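Local structure of rhomboid protease GlpG (Haemophilus influenzae, 2NR9) at residues A[48-51]-A[52-55]; A[77-80]-A[81-84]; A[86-89]-A[90-94]; A[173-176]-A[177-181]. The protein probably cleaves transmembrane segments within the membrane as a rhomboid serine protease with a serine-histidine catalytic dyad. The protein carries 2 engineered substitutions. One frame throughout, in Å; residues are numbered along the deposited sequence. Where two conformers were deposited one is given.

Contact 1. Residues A[48-51]-A[52-55]. With PA6 ((R)-2-(formyloxy)-3-(phosphonooxy)propyl pentanoate), chain B.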
loop_
_atom_site.group_PDB
_atom_site.type_symbol
_atom_site.label_atom_id
_atom_site.label_comp_id
_atom_site.label_asym_id
_atom_site.label_seq_id
_atom_site.Cartn_x
_atom_site.Cartn_y
_atom_site.Cartn_z
ATOM N N SER A 48 7.687 -16.886 13.625
ATOM C CA SER A 48 8.740 -16.128 14.290
ATOM C C SER A 48 9.561 -15.312 13.297
ATOM O O SER A 48 10.291 -14.394 13.686
ATOM C CB SER A 48 9.656 -17.065 15.078
ATOM O OG SER A 48 10.360 -17.936 14.207
ATOM N N GLU A 49 9.478 -15.680 12.022
ATOM C CA GLU A 49 10.181 -14.956 10.969
ATOM C C GLU A 49 9.388 -13.689 10.648
ATOM O O GLU A 49 8.702 -13.600 9.626
ATOM C CB GLU A 49 10.368 -15.850 9.741
ATOM C CG GLU A 49 11.156 -17.124 10.061
ATOM C CD GLU A 49 11.393 -18.016 8.855
ATOM O OE1 GLU A 49 10.825 -17.744 7.776
ATOM O OE2 GLU A 49 12.149 -18.999 8.992
ATOM N N VAL A 50 9.527 -12.707 11.537
ATOM C CA VAL A 50 8.750 -11.459 11.517
ATOM C C VAL A 50 8.787 -10.572 10.265
ATOM O O VAL A 50 7.870 -9.777 10.051
ATOM C CB VAL A 50 9.039 -10.597 12.771
ATOM C CG1 VAL A 50 8.390 -9.228 12.641
ATOM C CG2 VAL A 50 8.553 -11.309 14.028
ATOM N N TRP A 51 9.851 -10.652 9.474
ATOM C CA TRP A 51 9.915 -9.847 8.244
ATOM C C TRP A 51 8.816 -10.292 7.286
ATOM O O TRP A 51 8.299 -9.498 6.489
ATOM C CB TRP A 51 11.282 -9.981 7.568
ATOM C CG TRP A 51 11.588 -11.377 7.128
ATOM C CD1 TRP A 51 11.244 -11.957 5.940
ATOM C CD2 TRP A 51 12.284 -12.382 7.880
ATOM N NE1 TRP A 51 11.676 -13.264 5.908
ATOM C CE2 TRP A 51 12.318 -13.548 7.087
ATOM C CE3 TRP A 51 12.872 -12.409 9.147
ATOM C CZ2 TRP A 51 12.923 -14.727 7.520
ATOM C CZ3 TRP A 51 13.478 -13.583 9.576
ATOM C CH2 TRP A 51 13.497 -14.725 8.764
ATOM N N ARG A 52 8.444 -11.566 7.396
ATOM C CA ARG A 52 7.435 -12.172 6.532
ATOM C C ARG A 52 6.062 -11.498 6.591
ATOM O O ARG A 52 5.288 -11.578 5.642
ATOM C CB ARG A 52 7.304 -13.661 6.838
ATOM C CG ARG A 52 8.523 -14.474 6.479
ATOM C CD ARG A 52 8.313 -15.943 6.826
ATOM N NE ARG A 52 9.425 -16.775 6.387
ATOM C CZ ARG A 52 9.588 -17.189 5.136
ATOM N NH1 ARG A 52 8.760 -16.771 4.189
ATOM N NH2 ARG A 52 10.612 -17.965 4.819
ATOM N N TYR A 53 5.750 -10.862 7.712
ATOM C CA TYR A 53 4.477 -10.153 7.850
ATOM C C TYR A 53 4.413 -8.913 6.962
ATOM O O TYR A 53 3.335 -8.360 6.734
ATOM C CB TYR A 53 4.234 -9.758 9.312
ATOM C CG TYR A 53 4.073 -10.942 10.222
ATOM C CD1 TYR A 53 5.114 -11.360 11.040
ATOM C CD2 TYR A 53 2.917 -11.708 10.188
ATOM C CE1 TYR A 53 4.981 -12.475 11.851
ATOM C CE2 TYR A 53 2.772 -12.820 10.990
ATOM C CZ TYR A 53 3.807 -13.200 11.820
ATOM O OH TYR A 53 3.666 -14.309 12.614
ATOM N N ILE A 54 5.568 -8.493 6.448
ATOM C CA ILE A 54 5.659 -7.280 5.645
ATOM C C ILE A 54 6.286 -7.519 4.264
ATOM O O ILE A 54 5.845 -6.943 3.271
ATOM C CB ILE A 54 6.519 -6.201 6.368
ATOM C CG1 ILE A 54 6.105 -6.068 7.837
ATOM C CG2 ILE A 54 6.432 -4.865 5.649
ATOM C CD1 ILE A 54 4.672 -5.650 8.036
ATOM N N SER A 55 7.295 -8.392 4.209
ATOM C CA SER A 55 8.078 -8.608 2.985
ATOM C C SER A 55 7.299 -9.028 1.744
ATOM O O SER A 55 7.730 -8.765 0.626
ATOM C CB SER A 55 9.252 -9.567 3.235
ATOM O OG SER A 55 8.806 -10.851 3.658
HETATM O O32 PA6 B . 13.930 -9.595 4.230
HETATM C C31 PA6 B . 13.540 -8.579 3.678
HETATM C C32 PA6 B . 13.067 -7.398 4.494
HETATM C C33 PA6 B . 11.583 -7.157 4.244
HETATM C C34 PA6 B . 11.001 -6.204 5.280
HETATM C C35 PA6 B . 11.236 -4.763 4.884
HETATM O O31 PA6 B . 13.536 -8.523 2.221
HETATM C C3 PA6 B . 14.288 -7.527 1.525
HETATM C C2 PA6 B . 15.756 -7.938 1.440
HETATM O O21 PA6 B . 16.018 -8.551 0.178
HETATM C C21 PA6 B . 16.594 -7.766 -0.903
HETATM O O22 PA6 B . 17.786 -7.845 -1.150
HETATM C C1 PA6 B . 16.634 -6.703 1.584
HETATM O O11 PA6 B . 15.819 -5.571 1.876
HETATM P P PA6 B . 16.024 -4.769 3.253
HETATM O O13 PA6 B . 15.023 -3.640 3.175
HETATM O O14 PA6 B . 15.727 -5.801 4.316
HETATM O O12 PA6 B . 17.467 -4.326 3.203
#
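Trp51 O is the acceptor for Ile54 N and Ser55 N in the weakly bonded helix 52-55. Ser55 N lies 2.7 Å from Trp51 O, nearly along the C=O axis, while Ile54 N approaches Trp51 O from above the carbonyl plane at 2.9 Å. One oxygen thus serves an i to i+4 and an i to i+3 donor. Just ahead, a type I turn from Glu49 to Arg52 is closed by Arg52 N on Glu49 O at 3.0 Å, with a weak bond from Tyr53 N to Val50 O beside it.

The side chains complete the account. Arg52 runs extended from CG to NE (chi2 180°) alongside Glu49, which brings the carboxylate and guanidinium almost coplanar in a salt bridge; the modelled spacing of the two groups is doubtful. Trp51 NE1 stands over one face of that guanidinium, offset toward its rim, with the ring and guanidinium planes inclined by 36°, and Arg52 CG in turn lies 3.4 Å from Trp51 NE1. The indole N-H itself is taken by Leu37 O. Arg52 NH1 and NH2 go to His39 O and Tyr36 O, Tyr53 OH bonds to Asp47 O, and Ser55 OG is engaged with Met38 O, its CB resting 3.5 Å from PA6 C33.

In the fold, these bonds tie the turn, predicted to be periplasmic, back to helix 31-38 and the loop that follows it. On another side Ile54 packs against Tyr93, Val94, Ser97 and Ala98 of helix 86-108, so the short helix 52-55 bridges this peripheral region to a long membrane helix.

Contact 2. Residues A[77-80]-A[81-84]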
loop_
_atom_site.group_PDB
_atom_site.type_symbol
_atom_site.label_atom_id
_atom_site.label_comp_id
_atom_site.label_asym_id
_atom_site.label_seq_id
_atom_site.Cartn_x
_atom_site.Cartn_y
_atom_site.Cartn_z
ATOM N N GLY A 77 1.678 7.730 -2.347
ATOM C CA GLY A 77 2.564 7.495 -1.221
ATOM C C GLY A 77 3.417 8.743 -1.057
ATOM O O GLY A 77 3.692 9.189 0.064
ATOM N N GLY A 78 3.791 9.335 -2.191
ATOM C CA GLY A 78 4.574 10.572 -2.210
ATOM C C GLY A 78 3.800 11.745 -1.630
ATOM O O GLY A 78 4.336 12.511 -0.831
ATOM N N MET A 79 2.544 11.905 -2.052
ATOM C CA MET A 79 1.691 12.955 -1.486
ATOM C C MET A 79 1.684 12.867 0.029
ATOM O O MET A 79 1.824 13.878 0.714
ATOM C CB MET A 79 0.252 12.839 -1.987
ATOM C CG MET A 79 0.041 13.244 -3.420
ATOM S SD MET A 79 -1.718 13.316 -3.801
ATOM C CE MET A 79 -1.661 13.588 -5.579
ATOM N N ILE A 80 1.453 11.662 0.548
ATOM C CA ILE A 80 1.419 11.440 1.996
ATOM C C ILE A 80 2.735 11.834 2.646
ATOM O O ILE A 80 2.755 12.566 3.635
ATOM C CB ILE A 80 1.097 9.960 2.349
ATOM C CG1 ILE A 80 -0.333 9.612 1.935
ATOM C CG2 ILE A 80 1.281 9.711 3.843
ATOM C CD1 ILE A 80 -0.750 8.199 2.310
ATOM N N GLU A 81 3.839 11.359 2.085
ATOM C CA GLU A 81 5.143 11.681 2.641
ATOM C C GLU A 81 5.405 13.187 2.660
ATOM O O GLU A 81 5.821 13.739 3.678
ATOM C CB GLU A 81 6.256 10.963 1.888
ATOM C CG GLU A 81 7.631 11.253 2.453
ATOM C CD GLU A 81 8.638 10.207 2.066
ATOM O OE1 GLU A 81 8.423 9.531 1.045
ATOM O OE2 GLU A 81 9.646 10.057 2.787
ATOM N N ARG A 82 5.147 13.848 1.538
ATOM C CA ARG A 82 5.386 15.286 1.431
ATOM C C ARG A 82 4.406 16.115 2.249
ATOM O O ARG A 82 4.695 17.252 2.603
ATOM C CB ARG A 82 5.362 15.733 -0.031
ATOM C CG ARG A 82 6.603 15.352 -0.817
ATOM C CD ARG A 82 6.550 15.879 -2.255
ATOM N NE ARG A 82 5.617 15.127 -3.095
ATOM C CZ ARG A 82 4.369 15.502 -3.362
ATOM N NH1 ARG A 82 3.894 16.640 -2.870
ATOM N NH2 ARG A 82 3.602 14.748 -4.139
ATOM N N THR A 83 3.265 15.531 2.588
ATOM C CA THR A 83 2.244 16.265 3.316
ATOM C C THR A 83 2.217 15.991 4.828
ATOM O O THR A 83 2.068 16.923 5.627
ATOM C CB THR A 83 0.855 16.050 2.696
ATOM O OG1 THR A 83 0.912 16.335 1.292
ATOM C CG2 THR A 83 -0.169 16.953 3.352
ATOM N N PHE A 84 2.415 14.733 5.225
ATOM C CA PHE A 84 2.354 14.367 6.651
ATOM C C PHE A 84 3.678 13.863 7.253
ATOM O O PHE A 84 3.751 13.587 8.451
ATOM C CB PHE A 84 1.259 13.327 6.893
ATOM C CG PHE A 84 -0.055 13.678 6.275
ATOM C CD1 PHE A 84 -0.431 13.129 5.065
ATOM C CD2 PHE A 84 -0.914 14.570 6.897
ATOM C CE1 PHE A 84 -1.635 13.456 4.487
ATOM C CE2 PHE A 84 -2.118 14.909 6.316
ATOM C CZ PHE A 84 -2.484 14.340 5.116
#
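The last turns of helix 63-84, where the second transmembrane helix is predicted to reach the cytoplasmic side, illustrate how a helix end changes its bonding. Glu81 N to Gly77 O and Arg82 N to Gly78 O (2.8 Å) are ordinary i to i+4 bonds. At Thr83 the pattern loosens: its N-H makes only weak bonds, to Met79 O and Ile80 O, and the hydroxyl OG1 steps in, donating to Met79 O at 2.7 Å. OG1 lies beside its own backbone N (chi1 -52°), which turns the hydroxyl back onto the preceding turn. Phe84 N then restores a straight bond to Ile80 O at 2.7 Å.

Arg82 bends at chi3 (-74°), folding its guanidinium back over the helix so that one face lies above Gly78 O, 3.5 Å from the plane and offset to the rim. Met79 CG meets Arg82 NH2 at 3.9 Å as the two side chains cross. Around the helix, Ile80 CG2 touches Phe84 CD1 at 4.0 Å, and Thr83 CG2 sits over the centre of the Phe84 ring.

Glu81 extends toward helix 10-27, where Thr12 OG1 and Ile11 N bind its carboxylate; OE2 also bonds to Ser86 OG at the start of helix 86-108. Ile80 is packed between helix 116-131 and helix 86-108, Phe84 meets Tyr125 edge-to-face, Met79 leans on the loop residue Phe137, and Thr83 on Leu136 and Phe137.

Contact 3. Residues A[86-89]-A[90-94]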
loop_
_atom_site.group_PDB
_atom_site.type_symbol
_atom_site.label_atom_id
_atom_site.label_comp_id
_atom_site.label_asym_id
_atom_site.label_seq_id
_atom_site.Cartn_x
_atom_site.Cartn_y
_atom_site.Cartn_z
ATOM N N SER A 86 7.682 11.529 6.590
ATOM C CA SER A 86 8.203 10.218 6.231
ATOM C C SER A 86 7.832 9.128 7.237
ATOM O O SER A 86 7.688 7.963 6.869
ATOM C CB SER A 86 9.720 10.283 6.048
ATOM O OG SER A 86 10.063 11.188 5.010
ATOM N N VAL A 87 7.705 9.501 8.506
ATOM C CA VAL A 87 7.348 8.533 9.541
ATOM C C VAL A 87 5.934 8.001 9.294
ATOM O O VAL A 87 5.684 6.789 9.356
ATOM C CB VAL A 87 7.432 9.154 10.947
ATOM C CG1 VAL A 87 6.812 8.231 11.970
ATOM C CG2 VAL A 87 8.877 9.468 11.304
ATOM N N LYS A 88 5.030 8.916 8.969
ATOM C CA LYS A 88 3.647 8.574 8.682
ATOM C C LYS A 88 3.552 7.544 7.556
ATOM O O LYS A 88 2.828 6.554 7.670
ATOM C CB LYS A 88 2.859 9.836 8.313
ATOM C CG LYS A 88 1.397 9.588 7.969
ATOM C CD LYS A 88 0.623 9.088 9.177
ATOM C CE LYS A 88 0.555 10.152 10.265
ATOM N NZ LYS A 88 -0.098 9.640 11.504
ATOM N N LEU A 89 4.272 7.785 6.465
ATOM C CA LEU A 89 4.256 6.860 5.333
ATOM C C LEU A 89 4.846 5.500 5.721
ATOM O O LEU A 89 4.259 4.448 5.434
ATOM C CB LEU A 89 5.018 7.439 4.143
ATOM C CG LEU A 89 5.063 6.516 2.919
ATOM C CD1 LEU A 89 3.646 6.192 2.426
ATOM C CD2 LEU A 89 5.900 7.124 1.812
ATOM N N LEU A 90 5.989 5.528 6.404
ATOM C CA LEU A 90 6.655 4.300 6.811
ATOM C C LEU A 90 5.685 3.472 7.663
ATOM O O LEU A 90 5.494 2.285 7.414
ATOM C CB LEU A 90 7.925 4.612 7.609
ATOM C CG LEU A 90 9.133 3.686 7.385
ATOM C CD1 LEU A 90 10.125 3.801 8.544
ATOM C CD2 LEU A 90 8.710 2.241 7.183
ATOM N N MET A 91 5.048 4.129 8.637
ATOM C CA MET A 91 4.063 3.494 9.530
ATOM C C MET A 91 2.861 2.907 8.793
ATOM O O MET A 91 2.463 1.765 9.043
ATOM C CB MET A 91 3.571 4.489 10.591
ATOM C CG MET A 91 4.556 4.755 11.725
ATOM S SD MET A 91 3.857 5.877 12.969
ATOM C CE MET A 91 5.196 5.952 14.158
ATOM N N LEU A 92 2.216 3.716 7.963
ATOM C CA LEU A 92 1.098 3.218 7.176
ATOM C C LEU A 92 1.560 1.986 6.397
ATOM O O LEU A 92 0.840 0.990 6.309
ATOM C CB LEU A 92 0.615 4.287 6.191
ATOM C CG LEU A 92 -0.183 5.485 6.711
ATOM C CD1 LEU A 92 -0.162 6.615 5.692
ATOM C CD2 LEU A 92 -1.613 5.076 7.035
ATOM N N TYR A 93 2.792 2.023 5.888
ATOM C CA TYR A 93 3.322 0.890 5.107
ATOM C C TYR A 93 3.476 -0.390 5.928
ATOM O O TYR A 93 3.045 -1.473 5.503
ATOM C CB TYR A 93 4.655 1.246 4.434
ATOM C CG TYR A 93 5.391 0.036 3.905
ATOM C CD1 TYR A 93 4.995 -0.587 2.722
ATOM C CD2 TYR A 93 6.455 -0.513 4.608
ATOM C CE1 TYR A 93 5.648 -1.723 2.255
ATOM C CE2 TYR A 93 7.119 -1.647 4.146
ATOM C CZ TYR A 93 6.713 -2.247 2.972
ATOM O OH TYR A 93 7.377 -3.367 2.512
ATOM N N VAL A 94 4.150 -0.280 7.066
ATOM C CA VAL A 94 4.370 -1.425 7.920
ATOM C C VAL A 94 3.042 -2.037 8.376
ATOM O O VAL A 94 2.840 -3.246 8.277
ATOM C CB VAL A 94 5.232 -1.058 9.164
ATOM C CG1 VAL A 94 5.297 -2.228 10.115
ATOM C CG2 VAL A 94 6.642 -0.645 8.742
#
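Val87 and Met91 lie side by side on the surface of helix 86-108, one turn apart and pointing the same way. Their apolar contact is made at the far end of the methionine: Met91 CE comes within 3.5 Å of Val87 CG1, and SD follows at 3.9 Å. Met91 is fully extended beyond CG (chi2 -177°), and this straight chain carries the methyl back along the valine. A second, looser apolar pair is Lys88 with Leu92, where the aliphatic CG of the lysine meets Leu92 CD1 at 4.1 Å.

The backbone bonds are regular. Leu90 N, Met91 N, Leu92 N and Tyr93 N donate to the carbonyls of Ser86, Val87, Lys88 and Leu89 in turn, at 2.8 to 3.0 Å. Leu92 CG also rests against Lys88 O at 3.3 Å, placing a branched side chain close over the preceding turn.

Polar ends look outward from the helix. Lys88, bent at chi2 and chi3, delivers NZ to a salt bridge with Asp183 of helix 166-191, next to a bound PQE; Tyr93 OH bonds to Thr57.

The chemistry implies a division of labour round one membrane helix. Main-chain polarity is satisfied internally, and apolar groups make the surface strip of Val87 and Met91, which may face lipid. The Lys88 chain packs against Ile80, Tyr125 and Trp179, and the salt bridge to Asp183 probably helps to compensate its charge.

Contact 4. Residues A[173-176]-A[177-181]. With PQE (3,6,12,15,18,21,24-heptaoxahexatriacontan-1-ol), chain E.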
loop_
_atom_site.group_PDB
_atom_site.type_symbol
_atom_site.label_atom_id
_atom_site.label_comp_id
_atom_site.label_asym_id
_atom_site.label_seq_id
_atom_site.Cartn_x
_atom_site.Cartn_y
_atom_site.Cartn_z
ATOM N N LEU A 173 -8.028 -0.552 2.056
ATOM C CA LEU A 173 -8.837 0.652 1.995
ATOM C C LEU A 173 -9.343 1.000 3.393
ATOM O O LEU A 173 -9.274 2.154 3.827
ATOM C CB LEU A 173 -10.020 0.420 1.060
ATOM C CG LEU A 173 -10.901 1.609 0.704
ATOM C CD1 LEU A 173 -10.068 2.707 0.053
ATOM C CD2 LEU A 173 -12.036 1.163 -0.213
ATOM N N ILE A 174 -9.809 -0.017 4.105
ATOM C CA ILE A 174 -10.361 0.159 5.440
ATOM C C ILE A 174 -9.320 0.684 6.417
ATOM O O ILE A 174 -9.598 1.585 7.211
ATOM C CB ILE A 174 -10.985 -1.155 5.967
ATOM C CG1 ILE A 174 -12.254 -1.486 5.174
ATOM C CG2 ILE A 174 -11.309 -1.039 7.447
ATOM C CD1 ILE A 174 -13.001 -2.723 5.675
ATOM N N VAL A 175 -8.117 0.124 6.359
ATOM C CA VAL A 175 -7.036 0.608 7.203
ATOM C C VAL A 175 -6.808 2.092 6.937
ATOM O O VAL A 175 -6.690 2.887 7.865
ATOM C CB VAL A 175 -5.723 -0.148 6.939
ATOM C CG1 VAL A 175 -4.534 0.591 7.577
ATOM C CG2 VAL A 175 -5.818 -1.585 7.449
ATOM N N GLY A 176 -6.741 2.457 5.659
ATOM C CA GLY A 176 -6.487 3.842 5.273
ATOM C C GLY A 176 -7.595 4.781 5.704
ATOM O O GLY A 176 -7.334 5.851 6.256
ATOM N N LEU A 177 -8.835 4.378 5.455
ATOM C CA LEU A 177 -9.991 5.189 5.828
ATOM C C LEU A 177 -10.058 5.449 7.338
ATOM O O LEU A 177 -10.288 6.578 7.768
ATOM C CB LEU A 177 -11.293 4.545 5.336
ATOM C CG LEU A 177 -11.523 4.458 3.822
ATOM C CD1 LEU A 177 -12.784 3.660 3.519
ATOM C CD2 LEU A 177 -11.606 5.840 3.203
ATOM N N ILE A 178 -9.870 4.401 8.135
ATOM C CA ILE A 178 -9.906 4.544 9.596
ATOM C C ILE A 178 -8.743 5.390 10.110
ATOM O O ILE A 178 -8.933 6.273 10.947
ATOM C CB ILE A 178 -9.902 3.172 10.317
ATOM C CG1 ILE A 178 -11.187 2.399 10.005
ATOM C CG2 ILE A 178 -9.763 3.355 11.827
ATOM C CD1 ILE A 178 -11.215 0.977 10.588
ATOM N N TRP A 179 -7.544 5.138 9.588
ATOM C CA TRP A 179 -6.368 5.869 10.035
ATOM C C TRP A 179 -6.519 7.358 9.727
ATOM O O TRP A 179 -6.261 8.205 10.578
ATOM C CB TRP A 179 -5.105 5.327 9.366
ATOM C CG TRP A 179 -3.856 5.582 10.153
ATOM C CD1 TRP A 179 -3.504 6.748 10.770
ATOM C CD2 TRP A 179 -2.719 4.711 10.266
ATOM N NE1 TRP A 179 -2.257 6.625 11.338
ATOM C CE2 TRP A 179 -1.748 5.389 11.030
ATOM C CE3 TRP A 179 -2.444 3.408 9.826
ATOM C CZ2 TRP A 179 -0.523 4.805 11.378
ATOM C CZ3 TRP A 179 -1.226 2.830 10.170
ATOM C CH2 TRP A 179 -0.282 3.530 10.939
ATOM N N GLY A 180 -6.960 7.664 8.509
ATOM C CA GLY A 180 -7.152 9.044 8.075
ATOM C C GLY A 180 -8.218 9.784 8.863
ATOM O O GLY A 180 -8.102 10.984 9.096
ATOM N N PHE A 181 -9.281 9.074 9.237
ATOM C CA PHE A 181 -10.352 9.661 10.035
ATOM C C PHE A 181 -9.801 10.035 11.408
ATOM O O PHE A 181 -10.074 11.119 11.933
ATOM C CB PHE A 181 -11.514 8.673 10.187
ATOM C CG PHE A 181 -12.697 9.234 10.932
ATOM C CD1 PHE A 181 -13.731 9.855 10.250
ATOM C CD2 PHE A 181 -12.771 9.141 12.314
ATOM C CE1 PHE A 181 -14.825 10.381 10.933
ATOM C CE2 PHE A 181 -13.858 9.668 13.003
ATOM C CZ PHE A 181 -14.884 10.293 12.307
HETATM O O47 PQE E . -1.650 8.652 13.884
HETATM C C68 PQE E . -1.920 7.437 14.600
HETATM C C52 PQE E . -3.377 7.417 15.053
HETATM O O70 PQE E . -3.815 6.067 15.236
HETATM C C55 PQE E . -4.420 5.542 14.056
HETATM C C58 PQE E . -4.959 4.143 14.333
HETATM O O71 PQE E . -4.452 3.234 13.355
HETATM C C61 PQE E . -5.446 2.862 12.397
HETATM C C62 PQE E . -5.696 1.363 12.495
HETATM C C63 PQE E . -6.684 0.889 11.438
HETATM C C66 PQE E . -6.715 -0.635 11.378
HETATM C C67 PQE E . -8.132 -1.148 11.171
HETATM O O72 PQE E . -8.378 -2.243 12.051
HETATM C C65 PQE E . -8.319 -3.498 11.374
HETATM C C64 PQE E . -9.087 -3.411 10.059
HETATM O O73 PQE E . -9.054 -4.683 9.413
HETATM C C60 PQE E . -9.918 -4.735 8.276
HETATM C C59 PQE E . -10.090 -6.188 7.843
HETATM O O74 PQE E . -11.393 -6.649 8.194
HETATM C C57 PQE E . -12.374 -6.205 7.259
HETATM C C56 PQE E . -12.814 -7.379 6.393
HETATM O O75 PQE E . -12.479 -7.131 5.030
HETATM C C54 PQE E . -12.382 -8.345 4.288
HETATM C C53 PQE E . -13.285 -8.272 3.062
HETATM O O76 PQE E . -13.117 -9.460 2.290
HETATM C C51 PQE E . -14.095 -9.571 1.260
HETATM C C50 PQE E . -13.489 -10.292 0.061
HETATM C C49 PQE E . -14.124 -9.809 -1.237
HETATM C C48 PQE E . -14.579 -10.986 -2.094
HETATM C C47 PQE E . -16.026 -10.814 -2.545
HETATM C C46 PQE E . -16.315 -11.636 -3.797
HETATM C C45 PQE E . -17.035 -12.936 -3.451
HETATM C C44 PQE E . -16.686 -14.039 -4.446
HETATM C C43 PQE E . -17.683 -15.190 -4.363
HETATM C C42 PQE E . -17.645 -16.042 -5.628
HETATM C C41 PQE E . -18.787 -15.680 -6.572
HETATM C C40 PQE E . -19.547 -16.913 -7.012
#
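Trp179 has CG swung to the side opposite its backbone N (chi1 -155°) with the ring twisted at chi2 -44°, and Val175 CG1 is likewise anti to its own N (chi1 166°). These torsions bring the valine methyl to the edge of the indole, near its plane, with Val175 CG1 4.2 Å from Trp179 CE3. The two side chains run alongside each other, one turn apart. One face of the indole is then overlaid by the polyether PQE: O71 stands 3.8 Å above the plane toward the rim, and PQE C55 comes to 3.6 Å from Trp179 CD1. At the pyrrole end Trp179 NE1 makes a weak hydrogen bond to PQE O47 at 3.3 Å, so the same molecule meets the ring by face and by N-H.

Ile174 and Ile178 repeat the side-by-side arrangement farther round the helix. Ile174 CG2 touches Ile178 CD1 at 3.7 Å, and that CD1 also meets PQE C67 at 3.8 Å, giving the bound PQE chain an apolar bed. Leu173 and Leu177 instead lie athwart one another, Leu173 CG to Leu177 CD1 at 4.0 Å. Beneath all this the main chain keeps i to i+4 bonds, including Gly180 N to Gly176 O.

The glycines Gly176 and Gly180 are buried in this predicted sixth transmembrane helix, which also carries the catalytic His169 one turn before Leu173. Toward helix 86-108, Val175 packs on Ile99 and Trp179 on Lys88, Leu92 and Val95; Leu177 reaches Phe127 and Ile128 of helix 116-131.

How the contacts relate
Contacts 2, 3 and 4 stand on long membrane helices, whereas contact 1 lies in a turn at the periphery, 16 Å from the chain centre. Contact 4 has four buried and four partly exposed touching residues, contact 3 three exposed ones. Contact 3 comes nearest the middle and joins the others: Ile54 packs on Val94 and Tyr93, while Ile80 and Trp179 meet Leu92. Glu81 OE2 and Ser86 OG, 2.5 Å apart, probably hydrogen-bond contacts 2 and 3. Contact 1 relies on side chains bonding to main-chain carbonyls of helix 31-38 and the following loop; contact 2 supplements helix-end bonding with a hydroxyl; side-chain contacts within contacts 3 and 4 are chiefly apolar, the Lys88 salt bridge being the polar element.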